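Local structure of colicin-B (Escherichia coli, 1RH1) at residues V198-R203 / K211-A216. The protein forms channels in the cytoplasmic membrane of Escherichia coli and closely related bacteria, depolarising it and dissipating cellular energy. Numbering follows the deposited sequence.
Sequences VPVPDR and KDVYSA
Val200 lays its CG2 methyl over the backbone of the strand 213-216, 3.6 Å from CB of Ser215 and 3.8 Å from C of Tyr214. The methyl reaches there because it stands beside Val200's own backbone N, anti to the carbonyl carbon, while CG1 takes the place anti to N (chi1 178°). Val213 closes in on the same valine with its CG1, 3.9 Å from Val200 CB. Two beta-branched residues suit this buried spot, being broad close to the main chain, and serine is small enough to pack beneath a methyl group.

Where the strand 189-201 nears its end, Val198 and Ser215 form an antiparallel hydrogen-bonded pair. Val198 N gives its hydrogen to Ser215 O (3.0 Å), and Ser215 N answers to Val198 O (2.8 Å), both nearly straight. Next comes the non-hydrogen-bonded pair of Pro199 and Tyr214. Proline is tolerated at this position because its nitrogen, which carries no hydrogen, is not required to bond across the strands. CD2 of the Tyr214 ring comes 3.9 Å from Pro199 CA, while Val198 C lies at the ring's edge, near its plane; the long aromatic side chain, CG beside its backbone N (chi1 -56°), also touches Val229, Pro273 and Ser276. Beyond the proline the bond from Val200 N to Val213 O is weak, though straight, and the axes of 198-201 and 213-216 run at 116°, well short of antiparallel.

Tyr214 and Ala216 pair with Leu227 and Leu225, so 213-216 is an inner strand of the mixed sheet, far from the pore-forming helices. Two good backbone bonds and one weak one are consistent with a short ladder, supplemented by apolar packing of Val200 on both Ser215 and Val213.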
ATOM      1  N   VAL A 198       8.194 -33.078  -1.183  1.00 11.30           N
ATOM      2  CA  VAL A 198       7.730 -34.443  -1.414  1.00  9.16           C
ATOM      3  C   VAL A 198       8.901 -35.381  -1.756  1.00 10.34           C
ATOM      4  O   VAL A 198       9.761 -34.986  -2.541  1.00 11.19           O
ATOM      5  CB  VAL A 198       6.708 -34.341  -2.546  1.00  9.42           C
ATOM      6  CG1 VAL A 198       6.333 -35.708  -3.090  1.00 13.56           C
ATOM      7  CG2 VAL A 198       5.462 -33.660  -1.994  1.00  9.00           C
ATOM      8  N   PRO A 199       9.016 -36.623  -1.254  1.00  8.89           N
ATOM      9  CA  PRO A 199      10.112 -37.537  -1.590  1.00 10.37           C
ATOM     10  C   PRO A 199      10.151 -37.869  -3.083  1.00 10.43           C
ATOM     11  O   PRO A 199       9.111 -38.038  -3.730  1.00 10.45           O
ATOM     12  CB  PRO A 199       9.851 -38.725  -0.684  1.00  7.27           C
ATOM     13  CG  PRO A 199       8.345 -38.745  -0.580  1.00  6.08           C
ATOM     14  CD  PRO A 199       8.050 -37.275  -0.377  1.00  7.38           C
ATOM     15  N   VAL A 200      11.352 -37.914  -3.650  1.00  8.27           N
ATOM     16  CA  VAL A 200      11.488 -38.178  -5.077  1.00  9.08           C
ATOM     17  C   VAL A 200      11.765 -39.664  -5.275  1.00  9.38           C
ATOM     18  O   VAL A 200      12.674 -40.188  -4.640  1.00 10.53           O
ATOM     19  CB  VAL A 200      12.652 -37.323  -5.678  1.00  8.46           C
ATOM     20  CG1 VAL A 200      12.829 -37.617  -7.151  1.00  7.97           C
ATOM     21  CG2 VAL A 200      12.325 -35.843  -5.589  1.00  7.85           C
ATOM     22  N   PRO A 201      11.016 -40.373  -6.123  1.00  6.83           N
ATOM     23  CA  PRO A 201      11.294 -41.727  -6.565  1.00  6.69           C
ATOM     24  C   PRO A 201      12.558 -42.015  -7.331  1.00  6.65           C
ATOM     25  O   PRO A 201      12.961 -41.281  -8.231  1.00  7.40           O
ATOM     26  CB  PRO A 201      10.103 -42.127  -7.371  1.00  4.39           C
ATOM     27  CG  PRO A 201       9.490 -40.822  -7.785  1.00  6.41           C
ATOM     28  CD  PRO A 201       9.688 -39.974  -6.548  1.00  7.38           C
ATOM     29  N   ASP A 202      13.128 -43.147  -6.903  1.00 10.30           N
ATOM     30  CA  ASP A 202      14.299 -43.751  -7.490  1.00  9.60           C
ATOM     31  C   ASP A 202      13.867 -44.519  -8.721  1.00 10.99           C
ATOM     32  O   ASP A 202      13.281 -45.597  -8.611  1.00 16.07           O
ATOM     33  CB  ASP A 202      14.964 -44.733  -6.527  1.00  9.15           C
ATOM     34  CG  ASP A 202      16.378 -45.139  -6.956  1.00 14.98           C
ATOM     35  OD1 ASP A 202      17.195 -45.475  -6.099  1.00 21.17           O
ATOM     36  OD2 ASP A 202      16.701 -45.113  -8.140  1.00 15.70           O
ATOM     37  N   ARG A 203      14.214 -43.990  -9.894  1.00 10.80           N
ATOM     38  CA  ARG A 203      13.917 -44.641 -11.150  1.00 11.55           C
ATOM     39  C   ARG A 203      14.722 -45.921 -11.330  1.00 12.11           C
ATOM     40  O   ARG A 203      14.316 -46.741 -12.154  1.00 15.97           O
ATOM     41  CB  ARG A 203      14.222 -43.715 -12.309  1.00 16.03           C
ATOM     42  CG  ARG A 203      13.003 -43.159 -13.021  1.00 25.23           C
ATOM     43  CD  ARG A 203      12.185 -42.197 -12.156  1.00 34.48           C
ATOM     44  NE  ARG A 203      12.905 -40.952 -11.885  1.00 41.32           N
ATOM     45  CZ  ARG A 203      12.301 -39.792 -11.582  1.00 42.84           C
ATOM     46  NH1 ARG A 203      10.966 -39.687 -11.504  1.00 44.14           N
ATOM     47  NH2 ARG A 203      13.060 -38.718 -11.359  1.00 42.09           N
ATOM     48  N   LYS A 211      16.646 -41.883  -1.108  1.00  9.67           N
ATOM     49  CA  LYS A 211      16.913 -41.535   0.275  1.00  8.29           C
ATOM     50  C   LYS A 211      17.451 -40.117   0.386  1.00  9.76           C
ATOM     51  O   LYS A 211      18.375 -39.728  -0.331  1.00  7.77           O
ATOM     52  CB  LYS A 211      17.934 -42.486   0.880  1.00  9.49           C
ATOM     53  CG  LYS A 211      18.158 -42.250   2.381  1.00 13.02           C
ATOM     54  CD  LYS A 211      19.432 -42.960   2.841  1.00 19.36           C
ATOM     55  CE  LYS A 211      19.795 -42.800   4.340  1.00 20.39           C
ATOM     56  NZ  LYS A 211      18.872 -43.443   5.266  1.00 20.81           N
ATOM     57  N   ASP A 212      16.800 -39.351   1.271  1.00  8.65           N
ATOM     58  CA  ASP A 212      17.192 -37.994   1.639  1.00  9.31           C
ATOM     59  C   ASP A 212      17.278 -36.954   0.520  1.00  8.42           C
ATOM     60  O   ASP A 212      18.151 -36.078   0.495  1.00 12.58           O
ATOM     61  CB  ASP A 212      18.548 -38.083   2.405  1.00 11.29           C
ATOM     62  CG  ASP A 212      18.518 -38.609   3.852  1.00 15.43           C
ATOM     63  OD1 ASP A 212      19.539 -38.531   4.526  1.00 17.23           O
ATOM     64  OD2 ASP A 212      17.499 -39.098   4.335  1.00 18.41           O
ATOM     65  N   VAL A 213      16.329 -37.079  -0.407  1.00  4.60           N
ATOM     66  CA  VAL A 213      16.183 -36.252  -1.588  1.00  2.31           C
ATOM     67  C   VAL A 213      14.676 -36.049  -1.645  1.00  6.70           C
ATOM     68  O   VAL A 213      13.885 -37.004  -1.596  1.00 10.57           O
ATOM     69  CB  VAL A 213      16.727 -37.014  -2.847  1.00  2.00           C
ATOM     70  CG1 VAL A 213      16.143 -36.509  -4.152  1.00  2.00           C
ATOM     71  CG2 VAL A 213      18.201 -36.749  -2.983  1.00  2.00           C
ATOM     72  N   TYR A 214      14.303 -34.767  -1.724  1.00  6.38           N
ATOM     73  CA  TYR A 214      12.916 -34.314  -1.738  1.00  2.00           C
ATOM     74  C   TYR A 214      12.761 -33.282  -2.836  1.00  3.51           C
ATOM     75  O   TYR A 214      13.768 -32.679  -3.193  1.00  7.03           O
ATOM     76  CB  TYR A 214      12.546 -33.660  -0.395  1.00  6.37           C
ATOM     77  CG  TYR A 214      12.789 -34.562   0.804  1.00  4.80           C
ATOM     78  CD1 TYR A 214      14.026 -34.541   1.449  1.00  6.67           C
ATOM     79  CD2 TYR A 214      11.812 -35.467   1.209  1.00  3.50           C
ATOM     80  CE1 TYR A 214      14.291 -35.435   2.486  1.00  3.85           C
ATOM     81  CE2 TYR A 214      12.074 -36.361   2.251  1.00  2.09           C
ATOM     82  CZ  TYR A 214      13.314 -36.338   2.877  1.00  4.21           C
ATOM     83  OH  TYR A 214      13.595 -37.237   3.887  1.00 11.87           O
ATOM     84  N   SER A 215      11.567 -33.040  -3.397  1.00  2.00           N
ATOM     85  CA  SER A 215      11.376 -31.990  -4.397  1.00  3.99           C
ATOM     86  C   SER A 215      10.358 -30.962  -3.923  1.00  5.11           C
ATOM     87  O   SER A 215       9.320 -31.323  -3.365  1.00  4.63           O
ATOM     88  CB  SER A 215      10.876 -32.537  -5.745  1.00  3.28           C
ATOM     89  OG  SER A 215       9.531 -33.008  -5.742  1.00  6.52           O
ATOM     90  N   ALA A 216      10.619 -29.673  -4.166  1.00  4.94           N
ATOM     91  CA  ALA A 216       9.719 -28.622  -3.723  1.00  2.00           C
ATOM     92  C   ALA A 216       9.451 -27.576  -4.775  1.00  4.57           C
ATOM     93  O   ALA A 216      10.375 -27.223  -5.510  1.00  8.37           O
ATOM     94  CB  ALA A 216      10.284 -27.891  -2.560  1.00  2.00           C
TER